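Local coordinates for teichoic acid biosynthesis protein F (Staphylococcus epidermidis, PDB 3L7I) that belongs to the teichoic acid biosynthesis proteins and carries a transferase region of the GT-B type, built of Rossmann-like alpha/beta domains, at residues V540-P545 with L614-L619; I564-L569 with S594-F599; I579-H584 with N598-V603. All coordinates share one frame; numbering follows the deposited sequence.

Contact 1 of 3, residues V540-P545 with L614-L619; sequences VIMYAP and LISDCL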
ATOM      1  N   VAL A 540     -32.891  38.716 -45.889  1.00 67.50           N
ATOM      2  CA  VAL A 540     -31.854  37.889 -45.285  1.00 65.86           C
ATOM      3  C   VAL A 540     -32.088  36.380 -45.368  1.00 64.38           C
ATOM      4  O   VAL A 540     -33.012  35.848 -44.742  1.00 64.75           O
ATOM      5  CB  VAL A 540     -31.659  38.284 -43.814  1.00 66.75           C
ATOM      6  CG1 VAL A 540     -30.777  37.271 -43.093  1.00 65.27           C
ATOM      7  CG2 VAL A 540     -31.091  39.675 -43.726  1.00 68.20           C
ATOM      8  N   ILE A 541     -31.236  35.698 -46.133  1.00 62.90           N
ATOM      9  CA  ILE A 541     -31.248  34.238 -46.183  1.00 61.70           C
ATOM     10  C   ILE A 541     -30.224  33.675 -45.181  1.00 60.94           C
ATOM     11  O   ILE A 541     -29.109  34.215 -45.035  1.00 60.83           O
ATOM     12  CB  ILE A 541     -30.931  33.733 -47.617  1.00 60.84           C
ATOM     13  CG1 ILE A 541     -32.028  34.138 -48.587  1.00 61.74           C
ATOM     14  CG2 ILE A 541     -30.823  32.242 -47.665  1.00 59.90           C
ATOM     15  CD1 ILE A 541     -31.568  34.120 -50.021  1.00 61.22           C
ATOM     16  N   MET A 542     -30.613  32.617 -44.470  1.00 60.66           N
ATOM     17  CA  MET A 542     -29.668  31.881 -43.624  1.00 60.03           C
ATOM     18  C   MET A 542     -29.450  30.477 -44.138  1.00 59.16           C
ATOM     19  O   MET A 542     -30.398  29.790 -44.500  1.00 59.24           O
ATOM     20  CB  MET A 542     -30.132  31.795 -42.176  1.00 60.66           C
ATOM     21  CG  MET A 542     -28.967  31.906 -41.207  1.00 60.67           C
ATOM     22  SD  MET A 542     -29.130  30.939 -39.699  1.00 60.84           S
ATOM     23  CE  MET A 542     -30.879  30.614 -39.730  1.00 61.27           C
ATOM     24  N   TYR A 543     -28.202  30.037 -44.143  1.00 58.60           N
ATOM     25  CA  TYR A 543     -27.883  28.728 -44.694  1.00 58.08           C
ATOM     26  C   TYR A 543     -27.154  27.911 -43.653  1.00 58.12           C
ATOM     27  O   TYR A 543     -26.086  28.293 -43.206  1.00 58.19           O
ATOM     28  CB  TYR A 543     -27.014  28.899 -45.931  1.00 57.65           C
ATOM     29  CG  TYR A 543     -26.613  27.616 -46.588  1.00 57.41           C
ATOM     30  CD1 TYR A 543     -27.482  26.540 -46.658  1.00 57.63           C
ATOM     31  CD2 TYR A 543     -25.367  27.483 -47.164  1.00 57.21           C
ATOM     32  CE1 TYR A 543     -27.102  25.354 -47.273  1.00 57.74           C
ATOM     33  CE2 TYR A 543     -24.986  26.323 -47.778  1.00 57.29           C
ATOM     34  CZ  TYR A 543     -25.849  25.258 -47.835  1.00 57.60           C
ATOM     35  OH  TYR A 543     -25.427  24.103 -48.467  1.00 58.00           O
ATOM     36  N   ALA A 544     -27.701  26.779 -43.250  1.00 58.27           N
ATOM     37  CA  ALA A 544     -27.056  26.035 -42.175  1.00 58.53           C
ATOM     38  C   ALA A 544     -27.104  24.539 -42.419  1.00 58.72           C
ATOM     39  O   ALA A 544     -27.995  23.845 -41.935  1.00 59.08           O
ATOM     40  CB  ALA A 544     -27.699  26.382 -40.861  1.00 58.96           C
ATOM     41  N   PRO A 545     -26.128  24.037 -43.172  1.00 58.69           N
ATOM     42  CA  PRO A 545     -26.028  22.642 -43.589  1.00 59.19           C
ATOM     43  C   PRO A 545     -25.362  21.819 -42.511  1.00 59.90           C
ATOM     44  O   PRO A 545     -24.422  22.303 -41.874  1.00 59.97           O
ATOM     45  CB  PRO A 545     -25.074  22.710 -44.786  1.00 59.05           C
ATOM     46  CG  PRO A 545     -24.559  24.138 -44.847  1.00 58.44           C
ATOM     47  CD  PRO A 545     -24.969  24.829 -43.608  1.00 58.43           C
ATOM     48  N   LEU A 614     -34.428  34.975 -35.898  1.00 59.53           N
ATOM     49  CA  LEU A 614     -35.319  36.133 -35.799  1.00 60.83           C
ATOM     50  C   LEU A 614     -35.137  37.090 -36.969  1.00 60.80           C
ATOM     51  O   LEU A 614     -36.101  37.586 -37.530  1.00 61.52           O
ATOM     52  CB  LEU A 614     -35.089  36.886 -34.495  1.00 62.22           C
ATOM     53  CG  LEU A 614     -35.838  36.368 -33.273  1.00 63.27           C
ATOM     54  CD1 LEU A 614     -35.823  37.421 -32.188  1.00 65.18           C
ATOM     55  CD2 LEU A 614     -37.274  36.008 -33.631  1.00 63.63           C
ATOM     56  N   ILE A 615     -33.894  37.342 -37.354  1.00 60.21           N
ATOM     57  CA  ILE A 615     -33.667  38.251 -38.459  1.00 60.44           C
ATOM     58  C   ILE A 615     -33.635  37.567 -39.839  1.00 59.41           C
ATOM     59  O   ILE A 615     -33.280  38.204 -40.824  1.00 59.65           O
ATOM     60  CB  ILE A 615     -32.387  39.099 -38.249  1.00 60.90           C
ATOM     61  CG1 ILE A 615     -31.142  38.220 -38.374  1.00 59.73           C
ATOM     62  CG2 ILE A 615     -32.450  39.873 -36.927  1.00 62.35           C
ATOM     63  CD1 ILE A 615     -29.827  38.996 -38.382  1.00 60.33           C
ATOM     64  N   SER A 616     -34.027  36.297 -39.928  1.00 58.55           N
ATOM     65  CA  SER A 616     -33.946  35.584 -41.209  1.00 57.84           C
ATOM     66  C   SER A 616     -35.281  35.473 -41.925  1.00 58.40           C
ATOM     67  O   SER A 616     -36.255  34.978 -41.347  1.00 58.70           O
ATOM     68  CB  SER A 616     -33.402  34.174 -41.021  1.00 56.81           C
ATOM     69  OG  SER A 616     -32.046  34.176 -40.632  1.00 56.45           O
ATOM     70  N   ASP A 617     -35.309  35.903 -43.188  1.00 58.80           N
ATOM     71  CA  ASP A 617     -36.510  35.829 -44.013  1.00 59.66           C
ATOM     72  C   ASP A 617     -36.791  34.421 -44.512  1.00 59.12           C
ATOM     73  O   ASP A 617     -37.919  34.106 -44.866  1.00 59.93           O
ATOM     74  CB  ASP A 617     -36.418  36.801 -45.180  1.00 60.63           C
ATOM     75  CG  ASP A 617     -36.416  38.251 -44.723  1.00 61.74           C
ATOM     76  OD1 ASP A 617     -37.495  38.766 -44.312  1.00 63.75           O
ATOM     77  OD2 ASP A 617     -35.328  38.875 -44.766  1.00 61.60           O
ATOM     78  N   CYS A 618     -35.765  33.580 -44.546  1.00 61.14           N
ATOM     79  CA  CYS A 618     -35.955  32.160 -44.795  1.00 61.21           C
ATOM     80  C   CYS A 618     -34.745  31.391 -44.293  1.00 59.28           C
ATOM     81  O   CYS A 618     -33.710  31.988 -44.001  1.00 58.05           O
ATOM     82  CB  CYS A 618     -36.185  31.867 -46.277  1.00 63.75           C
ATOM     83  SG  CYS A 618     -34.774  32.211 -47.374  1.00 64.00           S
ATOM     84  N   LEU A 619     -34.891  30.070 -44.197  1.00 56.45           N
ATOM     85  CA  LEU A 619     -33.832  29.162 -43.764  1.00 55.81           C
ATOM     86  C   LEU A 619     -33.473  28.208 -44.901  1.00 56.02           C
ATOM     87  O   LEU A 619     -34.357  27.642 -45.550  1.00 56.68           O
ATOM     88  CB  LEU A 619     -34.310  28.341 -42.569  1.00 55.82           C
ATOM     89  CG  LEU A 619     -33.205  28.055 -41.544  1.00 55.38           C
ATOM     90  CD1 LEU A 619     -33.576  26.930 -40.597  1.00 55.70           C
ATOM     91  CD2 LEU A 619     -31.897  27.766 -42.239  1.00 55.10           C
TER

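Contact 2 of 3, residues I564-L569 with S594-F599; sequences IDLDNL and SGYENF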
ATOM      1  N   ILE A 564     -23.532  25.096 -52.768  1.00 64.10           N
ATOM      2  CA  ILE A 564     -24.647  26.018 -53.030  1.00 63.39           C
ATOM      3  C   ILE A 564     -24.365  27.064 -54.140  1.00 64.57           C
ATOM      4  O   ILE A 564     -25.299  27.625 -54.713  1.00 64.75           O
ATOM      5  CB  ILE A 564     -25.195  26.685 -51.718  1.00 61.44           C
ATOM      6  CG1 ILE A 564     -26.690  26.985 -51.840  1.00 60.93           C
ATOM      7  CG2 ILE A 564     -24.387  27.931 -51.333  1.00 61.14           C
ATOM      8  CD1 ILE A 564     -27.320  27.448 -50.540  1.00 59.36           C
ATOM      9  N   ASP A 565     -23.083  27.302 -54.435  1.00 65.64           N
ATOM     10  CA  ASP A 565     -22.637  28.251 -55.474  1.00 67.16           C
ATOM     11  C   ASP A 565     -22.792  29.766 -55.136  1.00 66.43           C
ATOM     12  O   ASP A 565     -23.692  30.427 -55.657  1.00 66.61           O
ATOM     13  CB  ASP A 565     -23.305  27.937 -56.822  1.00 68.81           C
ATOM     14  CG  ASP A 565     -22.472  28.407 -58.008  1.00 71.20           C
ATOM     15  OD1 ASP A 565     -22.676  27.890 -59.134  1.00 73.13           O
ATOM     16  OD2 ASP A 565     -21.596  29.287 -57.800  1.00 71.37           O
ATOM     17  N   LEU A 566     -21.918  30.312 -54.284  1.00 65.90           N
ATOM     18  CA  LEU A 566     -21.974  31.736 -53.942  1.00 65.56           C
ATOM     19  C   LEU A 566     -21.985  32.676 -55.160  1.00 67.34           C
ATOM     20  O   LEU A 566     -22.783  33.610 -55.224  1.00 67.16           O
ATOM     21  CB  LEU A 566     -20.847  32.120 -52.984  1.00 65.37           C
ATOM     22  CG  LEU A 566     -21.003  31.438 -51.632  1.00 63.68           C
ATOM     23  CD1 LEU A 566     -19.842  31.828 -50.743  1.00 63.93           C
ATOM     24  CD2 LEU A 566     -22.359  31.755 -50.971  1.00 62.04           C
ATOM     25  N   ASP A 567     -21.106  32.434 -56.123  1.00 69.33           N
ATOM     26  CA  ASP A 567     -21.128  33.207 -57.353  1.00 71.39           C
ATOM     27  C   ASP A 567     -22.507  33.308 -57.975  1.00 71.43           C
ATOM     28  O   ASP A 567     -22.956  34.405 -58.316  1.00 72.11           O
ATOM     29  CB  ASP A 567     -20.167  32.633 -58.376  1.00 73.75           C
ATOM     30  CG  ASP A 567     -18.864  33.369 -58.395  1.00 75.22           C
ATOM     31  OD1 ASP A 567     -18.892  34.625 -58.203  1.00 75.30           O
ATOM     32  OD2 ASP A 567     -17.820  32.698 -58.601  1.00 76.52           O
ATOM     33  N   ASN A 568     -23.170  32.167 -58.149  1.00 71.02           N
ATOM     34  CA  ASN A 568     -24.478  32.191 -58.782  1.00 71.42           C
ATOM     35  C   ASN A 568     -25.389  33.019 -57.910  1.00 69.74           C
ATOM     36  O   ASN A 568     -26.055  33.950 -58.389  1.00 70.63           O
ATOM     37  CB  ASN A 568     -25.069  30.796 -58.967  1.00 71.30           C
ATOM     38  CG  ASN A 568     -26.255  30.799 -59.907  1.00 72.60           C
ATOM     39  OD1 ASN A 568     -26.135  31.242 -61.046  1.00 74.90           O
ATOM     40  ND2 ASN A 568     -27.409  30.325 -59.436  1.00 71.42           N
ATOM     41  N   LEU A 569     -25.403  32.669 -56.627  1.00 67.58           N
ATOM     42  CA  LEU A 569     -26.226  33.338 -55.647  1.00 66.04           C
ATOM     43  C   LEU A 569     -25.979  34.847 -55.697  1.00 66.80           C
ATOM     44  O   LEU A 569     -26.913  35.643 -55.741  1.00 67.03           O
ATOM     45  CB  LEU A 569     -25.929  32.758 -54.257  1.00 64.07           C
ATOM     46  CG  LEU A 569     -26.779  31.580 -53.790  1.00 62.95           C
ATOM     47  CD1 LEU A 569     -26.444  31.244 -52.384  1.00 61.34           C
ATOM     48  CD2 LEU A 569     -28.237  31.940 -53.833  1.00 62.80           C
ATOM     49  N   SER A 594     -13.588  36.288 -49.638  1.00 72.52           N
ATOM     50  CA  SER A 594     -13.175  37.461 -50.400  1.00 74.50           C
ATOM     51  C   SER A 594     -13.877  37.486 -51.746  1.00 74.64           C
ATOM     52  O   SER A 594     -13.899  36.489 -52.455  1.00 74.69           O
ATOM     53  CB  SER A 594     -11.681  37.416 -50.630  1.00 77.14           C
ATOM     54  OG  SER A 594     -11.071  36.656 -49.606  1.00 76.92           O
ATOM     55  N   GLY A 595     -14.446  38.627 -52.106  1.00 75.00           N
ATOM     56  CA  GLY A 595     -15.239  38.729 -53.311  1.00 75.26           C
ATOM     57  C   GLY A 595     -16.726  38.796 -53.003  1.00 73.05           C
ATOM     58  O   GLY A 595     -17.529  39.101 -53.882  1.00 73.37           O
ATOM     59  N   TYR A 596     -17.098  38.515 -51.758  1.00 71.08           N
ATOM     60  CA  TYR A 596     -18.499  38.450 -51.380  1.00 69.10           C
ATOM     61  C   TYR A 596     -18.805  39.346 -50.192  1.00 68.51           C
ATOM     62  O   TYR A 596     -19.845  39.184 -49.533  1.00 66.85           O
ATOM     63  CB  TYR A 596     -18.911  37.006 -51.062  1.00 67.32           C
ATOM     64  CG  TYR A 596     -18.644  36.013 -52.186  1.00 68.08           C
ATOM     65  CD1 TYR A 596     -19.200  36.197 -53.451  1.00 69.01           C
ATOM     66  CD2 TYR A 596     -17.845  34.891 -51.979  1.00 68.16           C
ATOM     67  CE1 TYR A 596     -18.964  35.311 -54.474  1.00 70.02           C
ATOM     68  CE2 TYR A 596     -17.611  33.984 -53.011  1.00 69.16           C
ATOM     69  CZ  TYR A 596     -18.175  34.210 -54.256  1.00 70.10           C
ATOM     70  OH  TYR A 596     -17.952  33.321 -55.282  1.00 71.40           O
ATOM     71  N   GLU A 597     -17.919  40.304 -49.920  1.00 70.14           N
ATOM     72  CA  GLU A 597     -18.157  41.215 -48.804  1.00 70.02           C
ATOM     73  C   GLU A 597     -19.519  41.909 -48.916  1.00 69.50           C
ATOM     74  O   GLU A 597     -19.887  42.398 -49.979  1.00 70.51           O
ATOM     75  CB  GLU A 597     -17.002  42.216 -48.561  1.00 72.30           C
ATOM     76  CG  GLU A 597     -15.991  42.427 -49.681  1.00 74.55           C
ATOM     77  CD  GLU A 597     -14.944  41.315 -49.765  1.00 74.76           C
ATOM     78  OE1 GLU A 597     -13.724  41.591 -49.910  1.00 76.93           O
ATOM     79  OE2 GLU A 597     -15.364  40.147 -49.687  1.00 72.94           O
ATOM     80  N   ASN A 598     -20.273  41.914 -47.818  1.00 68.16           N
ATOM     81  CA  ASN A 598     -21.598  42.559 -47.788  1.00 67.86           C
ATOM     82  C   ASN A 598     -22.662  41.739 -48.493  1.00 66.57           C
ATOM     83  O   ASN A 598     -23.815  42.168 -48.600  1.00 66.49           O
ATOM     84  CB  ASN A 598     -21.553  43.955 -48.414  1.00 70.07           C
ATOM     85  CG  ASN A 598     -20.720  44.925 -47.607  1.00 71.62           C
ATOM     86  OD1 ASN A 598     -20.798  44.950 -46.376  1.00 71.04           O
ATOM     87  ND2 ASN A 598     -19.918  45.735 -48.293  1.00 73.89           N
ATOM     88  N   PHE A 599     -22.266  40.573 -49.002  1.00 65.89           N
ATOM     89  CA  PHE A 599     -23.239  39.660 -49.578  1.00 64.78           C
ATOM     90  C   PHE A 599     -23.386  38.406 -48.745  1.00 62.98           C
ATOM     91  O   PHE A 599     -24.467  38.120 -48.259  1.00 61.86           O
ATOM     92  CB  PHE A 599     -22.929  39.295 -51.034  1.00 65.84           C
ATOM     93  CG  PHE A 599     -23.819  38.200 -51.557  1.00 64.89           C
ATOM     94  CD1 PHE A 599     -25.198  38.316 -51.457  1.00 64.26           C
ATOM     95  CD2 PHE A 599     -23.286  37.044 -52.089  1.00 64.85           C
ATOM     96  CE1 PHE A 599     -26.017  37.317 -51.899  1.00 63.63           C
ATOM     97  CE2 PHE A 599     -24.101  36.046 -52.529  1.00 64.23           C
ATOM     98  CZ  PHE A 599     -25.471  36.179 -52.440  1.00 63.62           C
TER

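Contact 3 of 3, residues I579-H584 with N598-V603; sequences ILLRMH and NFAIDV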
ATOM      1  N   ILE A 579     -26.769  36.787 -47.515  1.00 59.57           N
ATOM      2  CA  ILE A 579     -26.892  35.404 -47.032  1.00 58.39           C
ATOM      3  C   ILE A 579     -25.993  35.071 -45.823  1.00 57.92           C
ATOM      4  O   ILE A 579     -24.771  35.286 -45.870  1.00 58.55           O
ATOM      5  CB  ILE A 579     -26.672  34.391 -48.175  1.00 58.58           C
ATOM      6  CG1 ILE A 579     -26.972  32.982 -47.707  1.00 57.64           C
ATOM      7  CG2 ILE A 579     -25.257  34.480 -48.741  1.00 59.49           C
ATOM      8  CD1 ILE A 579     -26.728  31.963 -48.828  1.00 58.16           C
ATOM      9  N   LEU A 580     -26.589  34.577 -44.737  1.00 57.11           N
ATOM     10  CA  LEU A 580     -25.799  34.224 -43.546  1.00 56.94           C
ATOM     11  C   LEU A 580     -25.363  32.767 -43.587  1.00 56.54           C
ATOM     12  O   LEU A 580     -26.211  31.868 -43.646  1.00 55.97           O
ATOM     13  CB  LEU A 580     -26.580  34.492 -42.262  1.00 56.70           C
ATOM     14  CG  LEU A 580     -27.229  35.868 -42.148  1.00 57.31           C
ATOM     15  CD1 LEU A 580     -27.855  36.104 -40.789  1.00 57.43           C
ATOM     16  CD2 LEU A 580     -26.186  36.919 -42.452  1.00 58.33           C
ATOM     17  N   LEU A 581     -24.052  32.528 -43.570  1.00 57.11           N
ATOM     18  CA  LEU A 581     -23.530  31.166 -43.617  1.00 57.11           C
ATOM     19  C   LEU A 581     -23.191  30.661 -42.209  1.00 57.12           C
ATOM     20  O   LEU A 581     -22.235  31.140 -41.572  1.00 57.87           O
ATOM     21  CB  LEU A 581     -22.287  31.085 -44.508  1.00 58.12           C
ATOM     22  CG  LEU A 581     -22.363  31.681 -45.910  1.00 58.63           C
ATOM     23  CD1 LEU A 581     -21.032  31.550 -46.632  1.00 59.97           C
ATOM     24  CD2 LEU A 581     -23.474  31.049 -46.746  1.00 58.17           C
ATOM     25  N   ARG A 582     -23.969  29.696 -41.725  1.00 56.57           N
ATOM     26  CA  ARG A 582     -23.706  29.086 -40.436  1.00 56.84           C
ATOM     27  C   ARG A 582     -23.141  27.687 -40.613  1.00 57.31           C
ATOM     28  O   ARG A 582     -23.888  26.722 -40.744  1.00 57.02           O
ATOM     29  CB  ARG A 582     -24.985  29.042 -39.603  1.00 56.30           C
ATOM     30  CG  ARG A 582     -24.835  28.249 -38.308  1.00 56.82           C
ATOM     31  CD  ARG A 582     -25.527  28.911 -37.128  1.00 56.96           C
ATOM     32  NE  ARG A 582     -24.583  29.728 -36.393  1.00 57.84           N
ATOM     33  CZ  ARG A 582     -24.338  29.602 -35.095  1.00 58.82           C
ATOM     34  NH1 ARG A 582     -25.003  28.714 -34.360  1.00 59.00           N
ATOM     35  NH2 ARG A 582     -23.442  30.396 -34.525  1.00 59.86           N
ATOM     36  N   MET A 583     -21.822  27.579 -40.588  1.00 58.32           N
ATOM     37  CA  MET A 583     -21.139  26.323 -40.879  1.00 59.17           C
ATOM     38  C   MET A 583     -20.480  25.703 -39.658  1.00 60.44           C
ATOM     39  O   MET A 583     -20.255  26.380 -38.667  1.00 62.28           O
ATOM     40  CB  MET A 583     -20.044  26.593 -41.906  1.00 60.06           C
ATOM     41  CG  MET A 583     -20.391  27.722 -42.850  1.00 59.49           C
ATOM     42  SD  MET A 583     -21.581  27.100 -44.034  1.00 58.76           S
ATOM     43  CE  MET A 583     -20.471  26.156 -45.084  1.00 60.31           C
ATOM     44  N   HIS A 584     -20.150  24.417 -39.747  1.00 61.05           N
ATOM     45  CA  HIS A 584     -19.330  23.767 -38.728  1.00 62.52           C
ATOM     46  C   HIS A 584     -18.081  24.617 -38.562  1.00 63.56           C
ATOM     47  O   HIS A 584     -17.667  25.299 -39.500  1.00 63.47           O
ATOM     48  CB  HIS A 584     -18.940  22.339 -39.149  1.00 63.71           C
ATOM     49  CG  HIS A 584     -18.170  21.575 -38.105  1.00 65.52           C
ATOM     50  ND1 HIS A 584     -16.793  21.582 -38.037  1.00 67.30           N
ATOM     51  CD2 HIS A 584     -18.593  20.770 -37.099  1.00 66.11           C
ATOM     52  CE1 HIS A 584     -16.400  20.821 -37.030  1.00 68.91           C
ATOM     53  NE2 HIS A 584     -17.472  20.315 -36.448  1.00 68.22           N
ATOM     54  N   ASN A 598     -20.273  41.914 -47.818  1.00 68.16           N
ATOM     55  CA  ASN A 598     -21.598  42.559 -47.788  1.00 67.86           C
ATOM     56  C   ASN A 598     -22.662  41.739 -48.493  1.00 66.57           C
ATOM     57  O   ASN A 598     -23.815  42.168 -48.600  1.00 66.49           O
ATOM     58  CB  ASN A 598     -21.553  43.955 -48.414  1.00 70.07           C
ATOM     59  CG  ASN A 598     -20.720  44.925 -47.607  1.00 71.62           C
ATOM     60  OD1 ASN A 598     -20.798  44.950 -46.376  1.00 71.04           O
ATOM     61  ND2 ASN A 598     -19.918  45.735 -48.293  1.00 73.89           N
ATOM     62  N   PHE A 599     -22.266  40.573 -49.002  1.00 65.89           N
ATOM     63  CA  PHE A 599     -23.239  39.660 -49.578  1.00 64.78           C
ATOM     64  C   PHE A 599     -23.386  38.406 -48.745  1.00 62.98           C
ATOM     65  O   PHE A 599     -24.467  38.120 -48.259  1.00 61.86           O
ATOM     66  CB  PHE A 599     -22.929  39.295 -51.034  1.00 65.84           C
ATOM     67  CG  PHE A 599     -23.819  38.200 -51.557  1.00 64.89           C
ATOM     68  CD1 PHE A 599     -25.198  38.316 -51.457  1.00 64.26           C
ATOM     69  CD2 PHE A 599     -23.286  37.044 -52.089  1.00 64.85           C
ATOM     70  CE1 PHE A 599     -26.017  37.317 -51.899  1.00 63.63           C
ATOM     71  CE2 PHE A 599     -24.101  36.046 -52.529  1.00 64.23           C
ATOM     72  CZ  PHE A 599     -25.471  36.179 -52.440  1.00 63.62           C
ATOM     73  N   ALA A 600     -22.295  37.657 -48.606  1.00 62.97           N
ATOM     74  CA  ALA A 600     -22.270  36.454 -47.775  1.00 61.63           C
ATOM     75  C   ALA A 600     -21.411  36.678 -46.534  1.00 61.77           C
ATOM     76  O   ALA A 600     -20.198  36.865 -46.627  1.00 62.97           O
ATOM     77  CB  ALA A 600     -21.769  35.258 -48.572  1.00 61.78           C
ATOM     78  N   ILE A 601     -22.062  36.674 -45.378  1.00 60.84           N
ATOM     79  CA  ILE A 601     -21.401  36.960 -44.109  1.00 61.21           C
ATOM     80  C   ILE A 601     -21.218  35.661 -43.348  1.00 60.40           C
ATOM     81  O   ILE A 601     -22.161  34.875 -43.238  1.00 59.23           O
ATOM     82  CB  ILE A 601     -22.289  37.846 -43.207  1.00 61.09           C
ATOM     83  CG1 ILE A 601     -23.201  38.768 -44.039  1.00 61.39           C
ATOM     84  CG2 ILE A 601     -21.454  38.570 -42.180  1.00 62.28           C
ATOM     85  CD1 ILE A 601     -22.480  39.676 -44.999  1.00 62.91           C
ATOM     86  N   ASP A 602     -20.034  35.429 -42.800  1.00 61.26           N
ATOM     87  CA  ASP A 602     -19.825  34.213 -42.023  1.00 60.84           C
ATOM     88  C   ASP A 602     -20.325  34.437 -40.623  1.00 60.61           C
ATOM     89  O   ASP A 602     -19.913  35.382 -39.948  1.00 61.63           O
ATOM     90  CB  ASP A 602     -18.361  33.814 -41.980  1.00 62.20           C
ATOM     91  CG  ASP A 602     -18.165  32.461 -41.352  1.00 62.01           C
ATOM     92  OD1 ASP A 602     -19.078  32.028 -40.633  1.00 60.99           O
ATOM     93  OD2 ASP A 602     -17.115  31.823 -41.580  1.00 63.10           O
ATOM     94  N   VAL A 603     -21.219  33.571 -40.178  1.00 59.53           N
ATOM     95  CA  VAL A 603     -21.899  33.816 -38.930  1.00 59.43           C
ATOM     96  C   VAL A 603     -21.795  32.593 -38.010  1.00 59.41           C
ATOM     97  O   VAL A 603     -22.619  32.392 -37.112  1.00 59.16           O
ATOM     98  CB  VAL A 603     -23.348  34.206 -39.226  1.00 58.49           C
ATOM     99  CG1 VAL A 603     -24.189  32.981 -39.551  1.00 57.39           C
ATOM    100  CG2 VAL A 603     -23.939  34.988 -38.089  1.00 58.96           C
TER

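Contact 1 of 3, residues V540-P545 with L614-L619
Asp617 holds CG anti to its own carbonyl carbon (chi1 -66°), which swings the carboxylate back beside its backbone N and toward the peptide of Val540. OD2 accepts from Val540 N at 2.7 Å, using the lone pair turned away from its partner oxygen, while Asp617 N donates to Val540 O at 2.8 Å. One aspartate thus engages both polar backbone atoms of Val540 just ahead of the two parallel bridges. At the first bridge, Cys618 places SG between its backbone N and carbonyl carbon (chi1 66°), and the sulfur lies 3.6 Å from Ile541 CG1. Met542 N then donates to Cys618 O at 3.2 Å. The second bridge puts Met542 and Leu619 on the other face, side by side and pointing the same way; the methionine chain bends so that CE lies 3.9 Å from Leu619 CG. Ser616 OG turns to Leu612 O at the end of the preceding helix. Phe613 of helix 609-614 packs on both Met542 and Leu619, and Arg529 of helix 522-531 touches Val540 and Ile615. Strand 539-543 is flanked by strand 618-621 here and by strand 577-581 along its other edge.

Contact 2 of 3, residues I564-L569 with S594-F599
Leu566 lays its CB over one face of the Tyr596 ring, 3.9 Å from the centroid and 21° off the normal, shifted toward the hydroxyl-bearing rim. This CH-pi contact is extended by Leu566 CD1, which lies 3.8 Å from Tyr596 CE2, so the leucine spans one side of the ring. Asp567 meets the same tyrosine differently: the two side chains cross at about a right angle, the carboxylate plane turned 74° from the ring, and OD1 sits at the ring edge. Tyr596 OH lies 3.3 Å from Asp567 OD1, but the angle is too poor for a hydrogen bond. Phe599 has CG anti to its backbone N (chi1 172°), and its ring meets Leu569 edge-on, with CZ 3.9 Å from Leu569 CB in the ring plane; Tyr570 stacks on this ring. The two aromatics are brought to the same helix by a type II beta turn closed by Phe599 N to Tyr596 O, 2.8 Å. Asp565 is the N-cap of that helix, with a weak bond from Asn568 N to OD2. A loop leading into an edge strand thus packs on the first turn of helix 566-573, the connecting helix of a beta-alpha-beta crossover between strands 539-543 and 577-581.

Contact 3 of 3, residues I579-H584 with N598-V603
Phe599 opens the pairing: its O receives Ile579 N at 2.8 Å, and one face of its ring takes Ile579 CG2, 4.3 Å from the centroid. The same methyl reaches the next residue, lying 3.6 Å from Ala600 CB; with chi1 -173° this branch stands between the backbone N and the carbonyl carbon, from where it touches both neighbours. Leu581 CD1 adds to the apolar patch round Ala600. Ile601 bridges two residues of the partner strand, its N donating to Ile579 O and its O receiving Leu581 N at 3.0 Å. Its side chain occupies the opposite sheet face, alongside Leu580, with CG1 3.9 Å from Leu580 CD2. Asp602 pairs with Leu581, but its carboxylate is engaged elsewhere, OD1 by Ser604 OG and OD2 by Ser588 OG. Val603 ends the run: its N donates to Leu581 O at 3.0 Å, and its O lies in the plane at the guanidinium edge of Arg582, taking weak bonds from NE and NH2. Val603 CG1 packs 3.9 Å from Leu580 CB. Two parallel neighbours joined through the short helix 585-588 make a beta-alpha-beta unit, here at the 600-602 edge of a sheet with the Rossmann-like strand order 3-2-1-4-5-6.

In the fold
Contacts 1 and 3 belong to one parallel sheet, separated by the pairing of strands 539-543 and 577-581, where backbone bonds link Ile541 and Tyr543 to Leu580. Contact 1 is an inner pair with two backbone bonds and a carboxylate standing in before strand 618-621 begins; contact 3, the edge pair, is a regular run of four backbone bonds with weak ones from Arg582 at its end. Contact 2, farthest from the chain's centre, relies on aromatic and aliphatic packing between helix and loop: Leu566, Leu569 and Phe599 are buried, Tyr596 partly exposed and Asp567 exposed. Phe599 belongs to both contacts 2 and 3, and Leu569 meets Ile579, tying helix to sheet.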